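Local coordinates for SusD superfamily protein (Bacteroides vulgatus ATCC 8482, PDB 3JQ0) that probably binds nutrients, most likely sugars, at the bacterial outer membrane, as other SusD-family proteins do, at residues L265-Q269 with D270-K274; G145-P148 with A149-M153; D426-G429 with A430-I434. All coordinates share one frame; numbering follows the deposited sequence.

Interaction 1 (L265-Q269 with D270-K274)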
loop_
_atom_site.group_PDB
_atom_site.type_symbol
_atom_site.label_atom_id
_atom_site.label_comp_id
_atom_site.label_asym_id
_atom_site.label_seq_id
_atom_site.Cartn_x
_atom_site.Cartn_y
_atom_site.Cartn_z
ATOM N N LEU A 265 6.255 6.179 -12.456
ATOM C CA LEU A 265 6.457 7.178 -11.421
ATOM C C LEU A 265 7.798 7.916 -11.503
ATOM O O LEU A 265 8.011 8.793 -10.692
ATOM C CB LEU A 265 6.324 6.535 -10.025
ATOM C CG LEU A 265 4.892 6.196 -9.622
ATOM C CD1 LEU A 265 4.883 5.448 -8.293
ATOM C CD2 LEU A 265 4.063 7.445 -9.514
ATOM N N ILE A 266 8.726 7.525 -12.397
ATOM C CA ILE A 266 10.115 8.009 -12.308
ATOM C C ILE A 266 10.436 8.938 -13.481
ATOM O O ILE A 266 9.970 8.722 -14.604
ATOM C CB ILE A 266 11.066 6.766 -12.234
ATOM C CG1 ILE A 266 10.856 6.020 -10.930
ATOM C CG2 ILE A 266 12.561 7.098 -12.475
ATOM C CD1 ILE A 266 11.164 6.792 -9.664
ATOM N N PRO A 267 11.233 9.997 -13.240
ATOM C CA PRO A 267 11.578 10.950 -14.323
ATOM C C PRO A 267 12.520 10.343 -15.349
ATOM O O PRO A 267 13.313 9.456 -15.055
ATOM C CB PRO A 267 12.302 12.074 -13.565
ATOM C CG PRO A 267 12.902 11.370 -12.354
ATOM C CD PRO A 267 11.817 10.410 -11.961
ATOM N N ALA A 268 12.498 10.914 -16.548
ATOM C CA ALA A 268 13.483 10.613 -17.572
ATOM C C ALA A 268 14.872 11.152 -17.224
ATOM O O ALA A 268 15.013 12.281 -16.764
ATOM C CB ALA A 268 13.060 11.190 -18.918
ATOM N N GLN A 269 15.872 10.322 -17.485
ATOM C CA GLN A 269 17.248 10.726 -17.263
ATOM C C GLN A 269 17.584 12.032 -17.992
ATOM O O GLN A 269 18.284 12.883 -17.468
ATOM C CB GLN A 269 18.184 9.593 -17.658
ATOM C CG GLN A 269 19.638 9.851 -17.378
ATOM C CD GLN A 269 20.479 8.610 -17.576
ATOM O OE1 GLN A 269 20.421 7.957 -18.637
ATOM N NE2 GLN A 269 21.176 8.199 -16.529
ATOM N N ASP A 270 17.136 12.160 -19.224
ATOM C CA ASP A 270 17.472 13.335 -19.991
ATOM C C ASP A 270 16.969 14.626 -19.315
ATOM O O ASP A 270 17.618 15.664 -19.405
ATOM C CB ASP A 270 16.979 13.259 -21.446
ATOM C CG ASP A 270 15.503 13.460 -21.590
ATOM O OD1 ASP A 270 14.790 12.572 -21.142
ATOM O OD2 ASP A 270 15.039 14.553 -22.079
ATOM N N LYS A 271 15.830 14.571 -18.643
ATOM C CA LYS A 271 15.321 15.735 -17.923
ATOM C C LYS A 271 16.200 16.008 -16.716
ATOM O O LYS A 271 16.585 17.157 -16.443
ATOM C CB LYS A 271 13.860 15.538 -17.496
ATOM C CG LYS A 271 12.877 15.444 -18.652
ATOM C CD LYS A 271 12.744 16.766 -19.392
ATOM C CE LYS A 271 11.632 16.737 -20.442
ATOM N NZ LYS A 271 11.930 15.766 -21.431
HETATM N N MSE A 272 16.572 14.957 -15.996
HETATM C CA MSE A 272 17.433 15.108 -14.838
HETATM C C MSE A 272 18.798 15.685 -15.208
HETATM O O MSE A 272 19.371 16.461 -14.468
HETATM C CB MSE A 272 17.656 13.810 -14.125
HETATM C CG MSE A 272 16.406 13.155 -13.527
HETATM SE SE MSE A 272 15.432 14.277 -12.264
HETATM C CE MSE A 272 16.718 14.331 -10.823
ATOM N N VAL A 273 19.331 15.288 -16.364
ATOM C CA VAL A 273 20.698 15.637 -16.784
ATOM C C VAL A 273 20.716 16.986 -17.482
ATOM O O VAL A 273 21.689 17.727 -17.308
ATOM C CB VAL A 273 21.305 14.487 -17.724
ATOM C CG1 VAL A 273 22.521 14.991 -18.521
ATOM C CG2 VAL A 273 21.591 13.236 -16.894
ATOM N N LYS A 274 19.746 17.275 -18.352
ATOM C CA LYS A 274 19.809 18.404 -19.268
ATOM C C LYS A 274 18.936 19.554 -18.890
ATOM O O LYS A 274 19.209 20.687 -19.270
ATOM C CB LYS A 274 19.439 17.986 -20.707
ATOM C CG LYS A 274 20.306 16.894 -21.334
ATOM C CD LYS A 274 19.985 16.610 -22.830
#

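Interaction 2 (G145-P148 with A149-M153)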
loop_
_atom_site.group_PDB
_atom_site.type_symbol
_atom_site.label_atom_id
_atom_site.label_comp_id
_atom_site.label_asym_id
_atom_site.label_seq_id
_atom_site.Cartn_x
_atom_site.Cartn_y
_atom_site.Cartn_z
ATOM N N GLY A 145 -22.459 -16.811 -10.655
ATOM C CA GLY A 145 -22.608 -15.389 -10.374
ATOM C C GLY A 145 -22.007 -14.959 -9.032
ATOM O O GLY A 145 -21.579 -15.755 -8.222
ATOM N N VAL A 146 -22.030 -13.673 -8.814
ATOM C CA VAL A 146 -21.420 -13.056 -7.641
ATOM C C VAL A 146 -22.169 -13.397 -6.349
ATOM O O VAL A 146 -23.391 -13.658 -6.364
ATOM C CB VAL A 146 -21.257 -11.515 -7.813
ATOM C CG1 VAL A 146 -20.439 -11.204 -9.058
ATOM C CG2 VAL A 146 -22.590 -10.782 -7.786
ATOM N N SER A 147 -21.448 -13.318 -5.232
ATOM C CA SER A 147 -22.037 -13.325 -3.896
ATOM C C SER A 147 -22.114 -11.896 -3.383
ATOM O O SER A 147 -21.261 -11.051 -3.721
ATOM C CB SER A 147 -21.203 -14.183 -2.957
ATOM O OG SER A 147 -21.202 -15.506 -3.408
ATOM N N PRO A 148 -23.113 -11.611 -2.551
ATOM C CA PRO A 148 -23.183 -10.279 -1.960
ATOM C C PRO A 148 -21.938 -9.974 -1.127
ATOM O O PRO A 148 -21.357 -10.885 -0.491
ATOM C CB PRO A 148 -24.452 -10.314 -1.083
ATOM C CG PRO A 148 -25.134 -11.473 -1.456
ATOM C CD PRO A 148 -24.253 -12.451 -2.139
ATOM N N ALA A 149 -21.583 -8.686 -1.079
ATOM C CA ALA A 149 -20.434 -8.215 -0.289
ATOM C C ALA A 149 -20.437 -8.796 1.145
ATOM O O ALA A 149 -19.381 -9.159 1.677
ATOM C CB ALA A 149 -20.388 -6.679 -0.259
ATOM N N THR A 150 -21.612 -8.862 1.779
ATOM C CA THR A 150 -21.686 -9.467 3.124
ATOM C C THR A 150 -21.171 -10.905 3.169
ATOM O O THR A 150 -20.468 -11.292 4.114
ATOM C CB THR A 150 -23.115 -9.398 3.680
ATOM O OG1 THR A 150 -24.002 -10.045 2.787
ATOM C CG2 THR A 150 -23.500 -7.980 3.961
ATOM N N GLU A 151 -21.539 -11.699 2.180
ATOM C CA GLU A 151 -21.087 -13.066 2.106
ATOM C C GLU A 151 -19.626 -13.143 1.731
ATOM O O GLU A 151 -18.914 -14.035 2.210
ATOM C CB GLU A 151 -21.927 -13.887 1.134
ATOM C CG GLU A 151 -23.342 -14.067 1.608
ATOM C CD GLU A 151 -24.197 -14.878 0.658
ATOM O OE1 GLU A 151 -23.649 -15.589 -0.204
ATOM O OE2 GLU A 151 -25.440 -14.766 0.813
ATOM N N VAL A 152 -19.136 -12.215 0.891
ATOM C CA VAL A 152 -17.703 -12.130 0.634
ATOM C C VAL A 152 -16.930 -11.897 1.926
ATOM O O VAL A 152 -15.942 -12.570 2.225
ATOM C CB VAL A 152 -17.387 -11.058 -0.449
ATOM C CG1 VAL A 152 -15.863 -10.964 -0.664
ATOM C CG2 VAL A 152 -18.147 -11.347 -1.777
HETATM N N MSE A 153 -17.382 -10.939 2.732
HETATM C CA MSE A 153 -16.743 -10.675 4.011
HETATM C C MSE A 153 -16.822 -11.842 4.960
HETATM O O MSE A 153 -15.862 -12.140 5.662
HETATM C CB MSE A 153 -17.291 -9.378 4.661
HETATM C CG MSE A 153 -16.676 -9.110 6.022
HETATM SE SE MSE A 153 -14.735 -8.918 5.970
HETATM C CE MSE A 153 -14.641 -7.004 5.635
HETATM O O HOH W 1 -23.862 -16.338 -2.963
#

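Interaction 3 (D426-G429 with A430-I434)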
loop_
_atom_site.group_PDB
_atom_site.type_symbol
_atom_site.label_atom_id
_atom_site.label_comp_id
_atom_site.label_asym_id
_atom_site.label_seq_id
_atom_site.Cartn_x
_atom_site.Cartn_y
_atom_site.Cartn_z
ATOM N N ASP A 426 -4.130 18.825 13.878
ATOM C CA ASP A 426 -4.498 17.813 14.851
ATOM C C ASP A 426 -5.806 18.120 15.577
ATOM O O ASP A 426 -6.559 17.201 15.911
ATOM C CB ASP A 426 -3.397 17.619 15.891
ATOM C CG ASP A 426 -2.122 16.942 15.396
ATOM O OD1 ASP A 426 -2.071 16.510 14.221
ATOM O OD2 ASP A 426 -1.192 16.863 16.223
ATOM N N ASN A 427 -6.055 19.400 15.848
ATOM C CA ASN A 427 -7.253 19.822 16.586
ATOM C C ASN A 427 -8.549 19.589 15.834
ATOM O O ASN A 427 -9.618 19.758 16.413
ATOM C CB ASN A 427 -7.096 21.295 17.075
ATOM C CG ASN A 427 -7.029 22.273 15.959
ATOM O OD1 ASN A 427 -7.632 22.090 14.916
ATOM N ND2 ASN A 427 -6.302 23.386 16.190
ATOM N N ALA A 428 -8.499 19.116 14.579
ATOM C CA ALA A 428 -9.670 18.662 13.842
ATOM C C ALA A 428 -10.140 17.296 14.263
ATOM O O ALA A 428 -11.158 16.804 13.766
ATOM C CB ALA A 428 -9.427 18.717 12.359
ATOM N N GLY A 429 -9.379 16.650 15.114
ATOM C CA GLY A 429 -9.814 15.386 15.703
ATOM C C GLY A 429 -8.884 14.234 15.423
ATOM O O GLY A 429 -8.022 14.276 14.503
ATOM N N ALA A 430 -8.989 13.179 16.210
ATOM C CA ALA A 430 -8.060 12.049 16.131
ATOM C C ALA A 430 -8.138 11.274 14.821
ATOM O O ALA A 430 -7.109 10.868 14.308
ATOM C CB ALA A 430 -8.303 11.156 17.322
ATOM N N LEU A 431 -9.344 11.090 14.267
ATOM C CA LEU A 431 -9.446 10.426 12.984
ATOM C C LEU A 431 -8.726 11.171 11.870
ATOM O O LEU A 431 -7.955 10.564 11.115
ATOM C CB LEU A 431 -10.905 10.177 12.561
ATOM C CG LEU A 431 -11.659 9.147 13.370
ATOM C CD1 LEU A 431 -13.094 9.082 12.855
ATOM C CD2 LEU A 431 -11.001 7.732 13.360
ATOM N N GLU A 432 -8.907 12.483 11.778
ATOM C CA GLU A 432 -8.182 13.269 10.843
ATOM C C GLU A 432 -6.696 13.191 11.085
ATOM O O GLU A 432 -5.906 13.119 10.131
ATOM C CB GLU A 432 -8.687 14.702 10.855
ATOM C CG GLU A 432 -10.038 14.909 10.201
ATOM C CD GLU A 432 -10.034 14.972 8.689
ATOM O OE1 GLU A 432 -8.963 14.808 8.030
ATOM O OE2 GLU A 432 -11.137 15.232 8.150
ATOM N N ALA A 433 -6.279 13.223 12.344
ATOM C CA ALA A 433 -4.850 13.163 12.624
ATOM C C ALA A 433 -4.236 11.857 12.133
ATOM O O ALA A 433 -3.102 11.844 11.656
ATOM C CB ALA A 433 -4.548 13.346 14.133
ATOM N N ILE A 434 -4.961 10.749 12.265
ATOM C CA ILE A 434 -4.456 9.447 11.818
ATOM C C ILE A 434 -4.452 9.397 10.287
ATOM O O ILE A 434 -3.503 8.880 9.704
ATOM C CB ILE A 434 -5.247 8.297 12.430
ATOM C CG1 ILE A 434 -5.028 8.278 13.954
ATOM C CG2 ILE A 434 -4.786 6.954 11.846
ATOM C CD1 ILE A 434 -6.059 7.433 14.701
HETATM O O HOH W 2 -11.249 13.831 13.161
#

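Interaction 1 (L265-Q269 with D270-K274)
Pro267 meets Met272 in an oblique crossing, ring atom CG of Pro267 lying 3.9 Å from the selenium SE of Met272, a residue carried here as selenomethionine. The bend at chi2 (-57°) lays that selenium beside the ring. Both residues also touch Ile338 of strand 332-339, so a rigid apolar ring and a flexible selenoether chain suit this buried side of the helix. Ala268 follows at the N-cap position of helix 269-275. Its O accepts a hydrogen bond from Met272 N at 3.2 Å, nearly straight at 165°, which is the i to i+4 bond that opens an alpha-helix. Lys271 N adds a weak, more bent bond to the same O of Ala268 at 3.1 Å. OD1 of Asp270 comes to a tight 3.1 Å from Ala268 CB, an approach that a methyl, but hardly a longer side chain, allows. Asp270 places its carboxylate there by setting CG between its own N and carbonyl carbon (chi1 75°), and OD2 of Asp270 forms a salt bridge with Lys271 NZ at 3.4 Å, its hydrogen bond weak. An acidic group in a helix's first turn is likely to gain from the dipole. At Gln269 the carbonyl O takes Val273 N at 2.8 Å, while CG of Gln269 runs alongside CG2 of Val273 at 3.9 Å. The extended chain of Gln269 carries its NE2 onward to the carbonyls of Ala290 and Ser351, and its backbone N is held by Asn293 OD1.

Interaction 2 (G145-P148 with A149-M153)
Val152 N donates to Pro148 O at 2.9 Å, in the carbonyl plane and with a fairly straight N-H···O angle of 160°. The same O of Pro148 receives a weak, strongly bent bond from Glu151 N at 2.8 Å. A water extends the polar link through side chains: it lies 2.8 Å from Ser147 OG and donates to Glu151 OE1 at 2.9 Å. Pro148 is the N-cap residue of helix 149-167, where a proline is well tolerated, because a residue at this position gives no N-H to the helix's own i to i+4 bonds. Proline offers no side-chain acceptor for capping. Ala149 N, the first N-H of the helix, is bonded to Asp124 OD1, while Ser147 pairs through its backbone with Val125. Pro148 CD lies over the face of the Glu151 carboxylate, 3.7 Å from Glu151 CD, with the ring tilted against it so that its CD-CG side comes nearest. An extended chain beyond CG (chi2 180°) lets Glu151 reach just that far. With Glu151 cut back to alanine, the bridging water is likely to lose its carboxylate acceptor and the Pro148 ring the group that covers it. Thr150 OG1 comes 3.9 Å from Pro148 CB on the solvent-exposed side. On the buried side, Val152 CG2 lies against the carbonyls of Pro148 and Ser147, 3.5 Å from Pro148 O, and the small Ala149 fits close to Leu119 of helix 97-122 and to Met200.

Interaction 3 (D426-G429 with A430-I434)
Gly429 joins a short 3-10 turn, 426-428, to helix 430-441. Its N closes the turn on Asp426 O at 3.0 Å, and its O starts the helix by accepting Ala433 N at 3.0 Å with an N-H···O angle of 154°. Between these bonds the chain takes phi 121° and psi 161°, where any CB would be jammed against the carbonyl O of Ala428, so glycine belongs at this N-cap position. A water spans the same junction, donating to Ala428 O at 3.0 Å and accepting from Glu432 N at 3.0 Å. Among the side chains, Asp426 OD1 approaches the methyl CB of Ala433 at 4.0 Å, a distance that the small alanine permits. CB of Ala428 lies 4.4 Å from CB of Glu432, beyond which the bend at chi2 sends the glutamate's carboxylate off to Tyr463 and Gln462. Asp426 OD1 has salt bridges to Lys436 and Arg390, and its OD2 takes the N-H of Asp411. Direct bonding between the segments is therefore by backbone, while the two buried carboxylates find their polar partners elsewhere; the cations beside Asp426 would be expected to keep it ionised.

All three contacts are helix starts in which a loop carbonyl accepts the first i+4 N-H, but the N-cap residue differs: alanine in interaction 1, proline in interaction 2, glycine in interaction 3. Interaction 2 is a surface contact, bridged by water between side chains; interactions 1 and 3 are partly buried. The former pairs an apolar patch with an exposed salt bridge, whereas the latter passes its acidic groups to partners beyond the junction. They begin three different helices and do not touch. Interactions 1 and 2 lie on opposite sides of the chain's centre, their own centres 46 Å apart; interactions 2 and 3 approach to about 17 Å between nearest atoms.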